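Local coordinates for chitin oligosaccahride binding protein NagB1 (Paenibacillus sp. FPU-7, PDB 7EHP) that binds the chitin oligosaccharides N,N'-diacetylchitobiose and N,N',N''-triacetylchitotriose as an extracellular solute-binding protein, probably delivering them to an uptake system, at residues A168-N173 / M240-W245; R178-D183 / D197-D202; M277-Y282 / F350-S355; A359-T364 / D384-V389. One frame throughout, in Å; residues are numbered along the deposited sequence.

How the contacts relate
Contacts 1 and 3 lie near the centre of the folded chain, each about 8 Å from it, with their own centres about 11 Å apart. Both reach the same mixed sheet and the bound sugar. Contacts 2 and 4 lie further out, with centres about 16 Å apart and no touch between them. Contact 2 is nested in the loop closed by contact 1, and both use helix 165-180; contacts 3 and 4 follow later in the chain. Asn173 of contact 1 packs on Phe350 and Phe353 of contact 3, and Arg178 NH2 of contact 2 hydrogen-bonds to Met277 O of contact 3. Phe353 and Asp354 touch Arg362 of contact 4, so helix 359-373 packs directly on the pocket loop.

Contact 1: residues A168-N173 / M240-W245; sequences ANMMLN and MFDGSW. With NAG (2-acetamido-2-deoxy-beta-D-glucopyranose), chain C; NAG (2-acetamido-2-deoxy-beta-D-glucopyranose), chain B.
Met170 reaches from helix 168-173 toward Asp242 and Trp245, the latter a residue of the glycan pocket. Its CB lies 3.8 Å from Phe241 CE1. Beyond it, SD sits obliquely beside the indole, 3.9 Å from Trp245 CZ2, in a Met-aromatic contact. The chain bends at its last torsion (chi3 -59°), and the terminal CE comes within 3.5 Å of Asp242 OD1. That carboxylate oxygen also accepts the backbone N-H of Gly243 and is hydrogen-bonded to Tyr225. Asp242 OD2 is held by Gln229. The methionine thus meets a carboxylate whose oxygens both have polar partners.

The Phe241 ring faces the helix backbone at Met171. Met171 CA stands 3.6 Å from the centroid of this ring, almost straight over the face, in a CH-pi contact. Met171 CB is 3.7 Å from Phe241 CG. The same methionine turns at its end, so that CE approaches Phe241 CB at 3.8 Å.

The indole of Trp245 has Gly243 CA over one face, toward the rim. The opposite face carries the sugar: NAG (chain C) C4 lies over its centre, and Trp245 CH2 is 3.7 Å from NAG (chain B) C5. This is the sugar-on-aromatic stacking common in carbohydrate-binding sites. Trp245 NE1 is hydrogen-bonded to Tyr225, which should help fix the ring's orientation.

The contact is buried. Helix 168-173 runs nearly at right angles to strand 240-243, with their axes 8.0 Å apart. Strand 109-125 pairs beside that strand. Leu210 of helix 198-213 touches Met171, and Tyr225 of helix 225-233 touches Met170.

Contact 2: residues R178-D183 / D197-D202; sequences RTAGDD and DPDVAD
The end of helix 165-180 meets the first turn of helix 198-213 in this helix-to-helix contact. Thr179 and Ala180 supply the surface on one side, and Asp199, Val200 and Asp202 supply it on the other.

Thr179 OG1 lies 2.7 Å from Asp199 O. Its single proton may go there or to Trp176 O, about one turn back in its own helix, and the choice is not settled. The first torsion of Thr179 (60°) places OG1 between the backbone N and the carbonyl carbon, while the methyl branch lies beside the backbone N. That methyl, CG2, comes 3.3 Å from Asp202 OD2. This is packing of a methyl on an oxygen; the carboxylate has its strongest polar partner in Arg206, by a salt bridge.

Ala180 brings its one methyl against the Asp199 carboxylate, with CB 3.4 Å from Asp199 OD2. The same CB touches Val200 CG2 at 3.8 Å, the apolar part of the contact. Asp199 OD2 forms salt bridges with Lys273 and Arg193, and Asp199 OD1 receives a weak bond from Val200 N within the helix. Two positive groups near this partly exposed carboxylate would be expected to keep it ionised. Arg193 also bonds to Ala180 O, so one guanidinium joins the end of the first helix to Asp199 of the second.

The chain leaves the first helix at Gly181, whose phi is positive (89°). Ala180 CA and Asp199 CA come within 4.9 Å, the closest CA pair between the segments. Helix 184-190 lies between the two helices in the chain. The whole is a helix-to-helix junction of the solute-binding protein fold, C-terminal end against N-terminal turn, with Arg193 and Lys273 at its charged side.

Contact 3: residues M277-Y282 / F350-S355; sequences MINGGY and FPAFDS. With NAG (2-acetamido-2-deoxy-beta-D-glucopyranose), chain B.
One backbone oxygen, Phe350 O, takes two donors from neighbouring residues of strand 277-288, and they reach it from opposite faces of its carbonyl plane. Gly280 N makes the nearly straight bond at 2.9 Å. The amide Asn279 ND2 bonds at 3.0 Å from above the carbonyl plane, while the oxygen lies in the plane of the Asn279 amide. The Asn279 side chain leaves with CG opposite the backbone N (chi1 -177°), and this carries ND2 across to the other segment. In return, Phe350 N donates to Ile278 O at 3.1 Å. Asn279 and Phe350 form a parallel beta bridge.

The Phe350 ring folds back over the strand. Asn279 CA stands over the centre of one face, and Asn279 CB is 3.6 Å from Phe350 CE2. The amide and ring planes are 12° apart. Met277 CB meets the ring at its edge, 3.8 Å from Phe350 CD1.

Beyond the bridge the chain turns into the sugar site. Ala352 CB lies 3.2 Å from NAG (chain B) O4, and Asp354 OD2 accepts that hydroxyl at 2.7 Å. NAG (chain B) O3 bonds weakly to the same oxygen. The salt bridge from Arg48 to Asp354 OD1 probably holds the carboxylate so that OD2 faces O4. Three hydrogen bonds fix Phe350, the strand residue from which this pocket loop departs.

Contact 4: residues A359-T364 / D384-V389; sequences AKVRET and DKMQKV
Thr364, Val389 and Met386 bury the most surface in this antiparallel helix pair, formed by helices 359-373 and 379-396. The axes of the two short segments lie 9.7 Å apart, and their directions differ by 169°. No hydrogen bond crosses between the segments; the contact is packing.

The CB of Thr364 faces the other helix, and both branches touch it. Its methyl CG2 is 3.8 Å from Met386 SD, and the two side chains run antiparallel alongside each other. Its OG1 touches Val389 CG1 at 3.6 Å.

Val389 spreads its two methyls over Thr364, and CG1 also reaches Val361 CG2 at 4.0 Å. Met386 is bent at its second and third torsions (chi2 -56°, chi3 -58°). The bends curl its tip round so that CE lies 3.6 Å from Val361 CG1. Trp195, from a loop, packs on both Val361 and Met386.

The Thr364 hydroxyl has its polar partner in its own helix. It donates to Lys360 O at 2.6 Å, and Thr364 N reaches the same oxygen from the opposite face of its carbonyl plane.

Contact 1: residues A168-N173 / M240-W245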
# COMPACT_ATOMS: atom_id res chain seq x y z
N ALA A 168 2.61 -4.14 9.96
CA ALA A 168 2.26 -5.47 10.46
C ALA A 168 0.97 -5.98 9.82
O ALA A 168 0.78 -7.20 9.70
CB ALA A 168 2.13 -5.43 11.98
N ASN A 169 0.11 -5.07 9.38
CA ASN A 169 -1.18 -5.46 8.83
C ASN A 169 -1.09 -5.92 7.38
O ASN A 169 -2.08 -6.46 6.87
CB ASN A 169 -2.16 -4.29 8.96
CG ASN A 169 -2.59 -4.10 10.39
OD1 ASN A 169 -2.39 -4.99 11.22
ND2 ASN A 169 -3.16 -2.94 10.70
N MET A 170 0.06 -5.76 6.73
CA MET A 170 0.17 -6.11 5.31
C MET A 170 0.03 -7.63 5.17
O MET A 170 -0.97 -8.12 4.62
CB MET A 170 1.50 -5.60 4.75
CG MET A 170 1.36 -4.18 4.17
SD MET A 170 2.78 -3.60 3.22
CE MET A 170 4.15 -3.67 4.38
N MET A 171 0.99 -8.38 5.70
CA MET A 171 0.87 -9.84 5.61
C MET A 171 -0.38 -10.35 6.32
O MET A 171 -0.97 -11.35 5.89
CB MET A 171 2.12 -10.52 6.17
CG MET A 171 2.09 -12.02 5.91
SD MET A 171 3.23 -13.00 6.88
CE MET A 171 4.81 -12.52 6.19
N LEU A 172 -0.80 -9.67 7.38
CA LEU A 172 -2.00 -10.08 8.08
C LEU A 172 -3.20 -10.01 7.16
O LEU A 172 -4.09 -10.88 7.22
CB LEU A 172 -2.20 -9.22 9.33
CG LEU A 172 -3.41 -9.44 10.25
CD1 LEU A 172 -3.32 -10.81 10.98
CD2 LEU A 172 -3.54 -8.30 11.25
N ASN A 173 -3.25 -9.01 6.29
CA ASN A 173 -4.43 -8.70 5.50
C ASN A 173 -4.73 -9.98 4.76
O ASN A 173 -5.84 -10.50 4.71
CB ASN A 173 -4.23 -7.80 4.22
CG ASN A 173 -5.51 -7.11 3.90
OD1 ASN A 173 -6.11 -6.74 4.89
ND2 ASN A 173 -6.19 -7.48 2.69
N MET A 240 10.54 -11.07 2.27
CA MET A 240 9.96 -9.86 2.86
C MET A 240 8.59 -9.67 2.24
O MET A 240 8.50 -9.50 1.02
CB MET A 240 10.83 -8.64 2.56
CG MET A 240 10.20 -7.33 3.00
SD MET A 240 11.33 -5.96 2.73
CE MET A 240 11.07 -5.66 0.97
N PHE A 241 7.54 -9.65 3.06
CA PHE A 241 6.22 -9.31 2.56
C PHE A 241 6.10 -7.79 2.50
O PHE A 241 6.32 -7.10 3.50
CB PHE A 241 5.12 -9.90 3.46
CG PHE A 241 3.73 -9.81 2.87
CD1 PHE A 241 3.04 -8.62 2.88
CD2 PHE A 241 3.11 -10.93 2.33
CE1 PHE A 241 1.76 -8.53 2.33
CE2 PHE A 241 1.81 -10.85 1.78
CZ PHE A 241 1.15 -9.64 1.78
N ASP A 242 5.75 -7.26 1.33
CA ASP A 242 5.74 -5.81 1.13
C ASP A 242 4.92 -5.48 -0.11
O ASP A 242 4.49 -6.36 -0.87
CB ASP A 242 7.17 -5.26 1.00
CG ASP A 242 7.31 -3.85 1.54
OD1 ASP A 242 6.28 -3.15 1.64
OD2 ASP A 242 8.46 -3.45 1.88
N GLY A 243 4.71 -4.19 -0.32
CA GLY A 243 4.04 -3.73 -1.51
C GLY A 243 5.00 -3.50 -2.66
O GLY A 243 6.20 -3.32 -2.45
N SER A 244 4.44 -3.49 -3.87
CA SER A 244 5.26 -3.26 -5.07
C SER A 244 6.00 -1.92 -5.03
O SER A 244 7.07 -1.79 -5.64
CB SER A 244 4.38 -3.32 -6.32
OG SER A 244 3.27 -2.47 -6.14
N TRP A 245 5.46 -0.93 -4.31
CA TRP A 245 6.13 0.37 -4.21
C TRP A 245 7.50 0.26 -3.54
O TRP A 245 8.31 1.19 -3.65
CB TRP A 245 5.27 1.36 -3.41
CG TRP A 245 5.03 0.88 -2.01
CD1 TRP A 245 5.89 0.96 -0.94
CD2 TRP A 245 3.87 0.18 -1.53
NE1 TRP A 245 5.33 0.36 0.17
CE2 TRP A 245 4.09 -0.12 -0.17
CE3 TRP A 245 2.68 -0.23 -2.13
CZ2 TRP A 245 3.15 -0.80 0.60
CZ3 TRP A 245 1.75 -0.90 -1.37
CH2 TRP A 245 1.98 -1.18 -0.01
C1 NAG C . 3.57 4.85 -1.30
C2 NAG C . 2.42 4.08 -1.95
C3 NAG C . 1.39 3.70 -0.89
C4 NAG C . 2.04 3.06 0.34
C5 NAG C . 3.29 3.85 0.77
C6 NAG C . 4.08 3.23 1.90
C7 NAG C . 2.24 4.88 -4.28
C8 NAG C . 1.43 5.70 -5.24
N2 NAG C . 1.79 4.85 -3.01
O1 NAG C . 4.48 5.24 -2.27
O3 NAG C . 0.43 2.82 -1.49
O4 NAG C . 1.12 3.19 1.42
O5 NAG C . 4.19 4.04 -0.33
O6 NAG C . 5.01 4.18 2.43
O7 NAG C . 3.25 4.28 -4.63
C1 NAG B . 0.41 2.00 1.74
C2 NAG B . -0.45 2.34 2.96
C3 NAG B . -1.27 1.12 3.37
C4 NAG B . -2.10 0.64 2.18
C5 NAG B . -1.19 0.37 0.98
C6 NAG B . -1.95 -0.02 -0.27
C7 NAG B . 0.13 4.02 4.65
C8 NAG B . 1.02 4.36 5.79
N2 NAG B . 0.34 2.83 4.07
O3 NAG B . -2.14 1.48 4.43
O4 NAG B . -2.78 -0.57 2.51
O5 NAG B . -0.43 1.54 0.66
O6 NAG B . -2.97 0.91 -0.59
O7 NAG B . -0.77 4.78 4.27

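Contact 2: residues R178-D183 / D197-D202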
# COMPACT_ATOMS: atom_id res chain seq x y z
N ARG A 178 -6.82 -15.06 2.95
CA ARG A 178 -6.56 -16.44 2.54
C ARG A 178 -7.53 -17.40 3.21
O ARG A 178 -8.10 -18.29 2.57
CB ARG A 178 -5.12 -16.84 2.86
CG ARG A 178 -4.08 -16.43 1.80
CD ARG A 178 -3.91 -17.44 0.68
NE ARG A 178 -2.95 -16.96 -0.31
CZ ARG A 178 -3.19 -15.97 -1.18
NH1 ARG A 178 -4.37 -15.37 -1.18
NH2 ARG A 178 -2.26 -15.59 -2.05
N THR A 179 -7.72 -17.24 4.53
CA THR A 179 -8.49 -18.25 5.27
C THR A 179 -9.99 -18.00 5.21
O THR A 179 -10.76 -18.96 5.19
CB THR A 179 -8.04 -18.28 6.73
OG1 THR A 179 -8.27 -16.98 7.30
CG2 THR A 179 -6.57 -18.65 6.83
N ALA A 180 -10.42 -16.74 5.18
CA ALA A 180 -11.84 -16.42 5.25
C ALA A 180 -12.42 -15.86 3.96
O ALA A 180 -13.64 -15.69 3.88
CB ALA A 180 -12.12 -15.42 6.38
N GLY A 181 -11.60 -15.59 2.96
CA GLY A 181 -12.08 -14.98 1.72
C GLY A 181 -12.07 -13.46 1.79
O GLY A 181 -12.19 -12.85 2.85
N ASP A 182 -11.92 -12.84 0.61
CA ASP A 182 -11.85 -11.39 0.54
C ASP A 182 -13.14 -10.72 0.99
O ASP A 182 -13.12 -9.61 1.52
CB ASP A 182 -11.48 -10.94 -0.88
CG ASP A 182 -12.54 -11.29 -1.90
OD1 ASP A 182 -12.95 -12.47 -1.99
OD2 ASP A 182 -12.98 -10.37 -2.62
N ASP A 183 -14.28 -11.41 0.81
CA ASP A 183 -15.57 -10.88 1.22
C ASP A 183 -15.70 -10.73 2.75
O ASP A 183 -16.70 -10.16 3.23
CB ASP A 183 -16.66 -11.80 0.65
CG ASP A 183 -18.00 -11.09 0.46
OD1 ASP A 183 -18.57 -10.53 1.43
OD2 ASP A 183 -18.45 -11.03 -0.71
N ASP A 197 -14.93 -14.46 13.92
CA ASP A 197 -15.34 -15.69 13.25
C ASP A 197 -14.15 -16.63 13.12
O ASP A 197 -13.02 -16.18 12.90
CB ASP A 197 -15.93 -15.37 11.87
CG ASP A 197 -17.34 -14.78 11.95
OD1 ASP A 197 -18.00 -14.97 12.99
OD2 ASP A 197 -17.81 -14.15 10.97
N PRO A 198 -14.36 -17.95 13.25
CA PRO A 198 -13.23 -18.90 13.25
C PRO A 198 -12.44 -18.96 11.95
O PRO A 198 -11.24 -19.28 11.98
CB PRO A 198 -13.92 -20.25 13.54
CG PRO A 198 -15.09 -19.85 14.39
CD PRO A 198 -15.61 -18.60 13.71
N ASP A 199 -13.07 -18.67 10.81
CA ASP A 199 -12.31 -18.61 9.57
C ASP A 199 -11.43 -17.36 9.50
O ASP A 199 -10.30 -17.41 9.01
CB ASP A 199 -13.24 -18.72 8.36
CG ASP A 199 -14.23 -17.57 8.27
OD1 ASP A 199 -14.47 -16.88 9.29
OD2 ASP A 199 -14.79 -17.37 7.17
N VAL A 200 -11.91 -16.22 10.01
CA VAL A 200 -11.02 -15.06 10.14
C VAL A 200 -9.88 -15.39 11.09
O VAL A 200 -8.70 -15.25 10.75
CB VAL A 200 -11.81 -13.82 10.61
CG1 VAL A 200 -10.85 -12.69 11.02
CG2 VAL A 200 -12.73 -13.35 9.53
N ALA A 201 -10.23 -15.91 12.29
CA ALA A 201 -9.24 -16.23 13.32
C ALA A 201 -8.18 -17.21 12.83
O ALA A 201 -7.05 -17.19 13.33
CB ALA A 201 -9.94 -16.81 14.56
N ASP A 202 -8.52 -18.10 11.90
CA ASP A 202 -7.52 -19.03 11.38
C ASP A 202 -6.32 -18.28 10.80
O ASP A 202 -5.16 -18.65 11.04
CB ASP A 202 -8.17 -19.95 10.33
CG ASP A 202 -7.30 -21.15 9.98
OD1 ASP A 202 -7.30 -22.11 10.78
OD2 ASP A 202 -6.66 -21.18 8.89

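Contact 3: residues M277-Y282 / F350-S355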
# COMPACT_ATOMS: atom_id res chain seq x y z
N MET A 277 -5.85 -15.63 -4.71
CA MET A 277 -6.01 -14.19 -4.84
C MET A 277 -4.76 -13.47 -4.35
O MET A 277 -3.93 -14.02 -3.63
CB MET A 277 -7.23 -13.69 -4.06
CG MET A 277 -8.41 -14.64 -4.09
SD MET A 277 -9.78 -13.93 -3.18
CE MET A 277 -10.17 -12.54 -4.21
N ILE A 278 -4.64 -12.22 -4.77
CA ILE A 278 -3.52 -11.38 -4.37
C ILE A 278 -4.07 -10.03 -3.95
O ILE A 278 -5.07 -9.55 -4.50
CB ILE A 278 -2.45 -11.25 -5.49
CG1 ILE A 278 -1.16 -10.62 -4.94
CG2 ILE A 278 -2.99 -10.45 -6.68
CD1 ILE A 278 0.06 -10.77 -5.88
N ASN A 279 -3.43 -9.43 -2.95
CA ASN A 279 -3.76 -8.09 -2.50
C ASN A 279 -3.24 -7.07 -3.52
O ASN A 279 -2.04 -7.02 -3.81
CB ASN A 279 -3.15 -7.87 -1.11
CG ASN A 279 -3.48 -6.51 -0.50
OD1 ASN A 279 -2.74 -6.02 0.36
ND2 ASN A 279 -4.57 -5.91 -0.93
N GLY A 280 -4.14 -6.27 -4.07
CA GLY A 280 -3.74 -5.28 -5.05
C GLY A 280 -4.89 -4.39 -5.44
O GLY A 280 -6.06 -4.72 -5.21
N GLY A 281 -4.55 -3.24 -6.01
CA GLY A 281 -5.57 -2.33 -6.49
C GLY A 281 -4.99 -0.98 -6.84
O GLY A 281 -3.78 -0.80 -6.94
N TYR A 282 -5.89 -0.01 -6.99
CA TYR A 282 -5.57 1.33 -7.48
C TYR A 282 -5.95 2.33 -6.39
O TYR A 282 -6.94 3.06 -6.52
CB TYR A 282 -6.33 1.63 -8.79
CG TYR A 282 -6.08 0.64 -9.91
CD1 TYR A 282 -6.67 -0.62 -9.91
CD2 TYR A 282 -5.26 0.98 -10.97
CE1 TYR A 282 -6.44 -1.52 -10.94
CE2 TYR A 282 -5.03 0.09 -12.01
CZ TYR A 282 -5.62 -1.16 -11.99
OH TYR A 282 -5.36 -2.03 -13.02
N PHE A 350 -7.95 -8.43 -4.39
CA PHE A 350 -8.73 -7.77 -3.36
C PHE A 350 -8.01 -6.51 -2.91
O PHE A 350 -6.77 -6.45 -2.94
CB PHE A 350 -9.01 -8.70 -2.16
CG PHE A 350 -7.78 -9.33 -1.53
CD1 PHE A 350 -7.22 -10.49 -2.06
CD2 PHE A 350 -7.25 -8.80 -0.36
CE1 PHE A 350 -6.11 -11.09 -1.46
CE2 PHE A 350 -6.14 -9.40 0.23
CZ PHE A 350 -5.57 -10.54 -0.32
N PRO A 351 -8.74 -5.48 -2.52
CA PRO A 351 -8.10 -4.24 -2.07
C PRO A 351 -7.57 -4.38 -0.65
O PRO A 351 -7.89 -5.32 0.07
CB PRO A 351 -9.22 -3.20 -2.16
CG PRO A 351 -10.48 -3.98 -2.00
CD PRO A 351 -10.21 -5.33 -2.63
N ALA A 352 -6.72 -3.43 -0.27
CA ALA A 352 -6.24 -3.41 1.11
C ALA A 352 -7.42 -3.18 2.05
O ALA A 352 -8.35 -2.43 1.73
CB ALA A 352 -5.20 -2.30 1.29
N PHE A 353 -7.38 -3.82 3.22
CA PHE A 353 -8.48 -3.70 4.18
C PHE A 353 -8.74 -2.25 4.60
O PHE A 353 -9.89 -1.89 4.88
CB PHE A 353 -8.19 -4.57 5.42
CG PHE A 353 -7.29 -3.91 6.44
CD1 PHE A 353 -5.91 -3.92 6.27
CD2 PHE A 353 -7.82 -3.30 7.56
CE1 PHE A 353 -5.07 -3.29 7.20
CE2 PHE A 353 -7.00 -2.68 8.49
CZ PHE A 353 -5.63 -2.68 8.31
N ASP A 354 -7.71 -1.40 4.66
CA ASP A 354 -7.92 -0.02 5.07
C ASP A 354 -8.67 0.81 4.03
O ASP A 354 -9.03 1.97 4.31
CB ASP A 354 -6.58 0.64 5.37
CG ASP A 354 -5.61 0.49 4.22
OD1 ASP A 354 -5.58 1.38 3.34
OD2 ASP A 354 -4.92 -0.54 4.18
N SER A 355 -8.88 0.27 2.84
CA SER A 355 -9.77 0.95 1.90
C SER A 355 -11.23 0.66 2.21
O SER A 355 -12.10 1.38 1.71
CB SER A 355 -9.46 0.53 0.46
OG SER A 355 -9.98 -0.76 0.20
C1 NAG B . 0.41 2.00 1.74
C2 NAG B . -0.45 2.34 2.96
C3 NAG B . -1.27 1.12 3.37
C4 NAG B . -2.10 0.64 2.18
C5 NAG B . -1.19 0.37 0.98
C6 NAG B . -1.95 -0.02 -0.27
C7 NAG B . 0.13 4.02 4.65
C8 NAG B . 1.02 4.36 5.79
N2 NAG B . 0.34 2.83 4.07
O3 NAG B . -2.14 1.48 4.43
O4 NAG B . -2.78 -0.57 2.51
O5 NAG B . -0.43 1.54 0.66
O6 NAG B . -2.97 0.91 -0.59
O7 NAG B . -0.77 4.78 4.27

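Contact 4: residues A359-T364 / D384-V389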
# COMPACT_ATOMS: atom_id res chain seq x y z
N ALA A 359 -11.47 4.28 9.88
CA ALA A 359 -10.16 4.63 10.44
C ALA A 359 -9.98 4.06 11.85
O ALA A 359 -8.90 3.55 12.17
CB ALA A 359 -9.98 6.15 10.48
N LYS A 360 -11.01 4.15 12.69
CA LYS A 360 -10.88 3.68 14.06
C LYS A 360 -10.61 2.18 14.11
O LYS A 360 -9.88 1.71 14.99
CB LYS A 360 -12.14 3.99 14.86
CG LYS A 360 -11.92 4.00 16.37
CD LYS A 360 -11.24 5.29 16.80
CE LYS A 360 -10.49 5.14 18.13
NZ LYS A 360 -9.75 6.41 18.45
N VAL A 361 -11.18 1.43 13.17
CA VAL A 361 -10.96 -0.02 13.12
C VAL A 361 -9.52 -0.31 12.70
O VAL A 361 -8.85 -1.15 13.30
CB VAL A 361 -11.97 -0.68 12.17
CG1 VAL A 361 -11.61 -2.13 11.91
CG2 VAL A 361 -13.38 -0.55 12.73
N ARG A 362 -9.06 0.37 11.65
CA ARG A 362 -7.67 0.26 11.21
C ARG A 362 -6.71 0.60 12.35
O ARG A 362 -5.73 -0.11 12.57
CB ARG A 362 -7.43 1.21 10.03
CG ARG A 362 -6.11 0.96 9.28
CD ARG A 362 -5.39 2.27 8.95
NE ARG A 362 -4.72 2.84 10.11
CZ ARG A 362 -5.12 3.94 10.74
NH1 ARG A 362 -6.18 4.61 10.33
NH2 ARG A 362 -4.42 4.39 11.77
N GLU A 363 -6.95 1.72 13.04
CA GLU A 363 -6.07 2.12 14.13
C GLU A 363 -6.04 1.06 15.23
O GLU A 363 -4.97 0.75 15.78
CB GLU A 363 -6.53 3.47 14.70
CG GLU A 363 -5.65 3.96 15.82
CD GLU A 363 -6.16 5.24 16.48
OE1 GLU A 363 -7.18 5.19 17.20
OE2 GLU A 363 -5.52 6.29 16.28
N THR A 364 -7.20 0.49 15.55
CA THR A 364 -7.28 -0.53 16.59
C THR A 364 -6.55 -1.80 16.18
O THR A 364 -5.86 -2.42 17.00
CB THR A 364 -8.75 -0.79 16.89
OG1 THR A 364 -9.36 0.46 17.26
CG2 THR A 364 -8.93 -1.86 17.98
N ASP A 384 -11.63 -10.25 19.90
CA ASP A 384 -12.65 -9.69 20.79
C ASP A 384 -12.68 -8.17 20.70
O ASP A 384 -13.75 -7.56 20.57
CB ASP A 384 -12.37 -10.12 22.23
CG ASP A 384 -12.82 -11.53 22.54
OD1 ASP A 384 -13.49 -12.16 21.69
OD2 ASP A 384 -12.47 -12.01 23.63
N LYS A 385 -11.51 -7.54 20.79
CA LYS A 385 -11.43 -6.09 20.74
C LYS A 385 -11.73 -5.56 19.34
O LYS A 385 -12.45 -4.56 19.18
CB LYS A 385 -10.04 -5.65 21.21
CG LYS A 385 -9.78 -4.17 21.08
CD LYS A 385 -10.66 -3.37 22.04
CE LYS A 385 -10.16 -1.91 22.12
NZ LYS A 385 -11.13 -1.00 22.78
N MET A 386 -11.22 -6.23 18.30
CA MET A 386 -11.53 -5.83 16.93
C MET A 386 -13.03 -5.84 16.69
O MET A 386 -13.57 -4.92 16.07
CB MET A 386 -10.83 -6.74 15.92
CG MET A 386 -9.33 -6.52 15.87
SD MET A 386 -9.00 -4.78 15.51
CE MET A 386 -9.88 -4.61 13.95
N GLN A 387 -13.73 -6.87 17.18
CA GLN A 387 -15.15 -6.93 16.87
C GLN A 387 -15.93 -5.86 17.61
O GLN A 387 -16.84 -5.26 17.05
CB GLN A 387 -15.73 -8.32 17.17
CG GLN A 387 -17.18 -8.43 16.69
CD GLN A 387 -17.34 -8.11 15.21
OE1 GLN A 387 -16.40 -8.29 14.42
NE2 GLN A 387 -18.53 -7.67 14.82
N LYS A 388 -15.58 -5.58 18.87
CA LYS A 388 -16.29 -4.53 19.59
C LYS A 388 -16.12 -3.19 18.88
O LYS A 388 -17.09 -2.46 18.69
CB LYS A 388 -15.80 -4.44 21.04
CG LYS A 388 -16.32 -5.59 21.89
CD LYS A 388 -15.97 -5.47 23.37
CE LYS A 388 -16.40 -6.73 24.13
NZ LYS A 388 -17.89 -6.89 24.17
N VAL A 389 -14.89 -2.86 18.48
CA VAL A 389 -14.66 -1.60 17.77
C VAL A 389 -15.39 -1.61 16.44
O VAL A 389 -15.95 -0.59 16.01
CB VAL A 389 -13.15 -1.35 17.61
CG1 VAL A 389 -12.90 -0.15 16.70
CG2 VAL A 389 -12.54 -1.10 18.96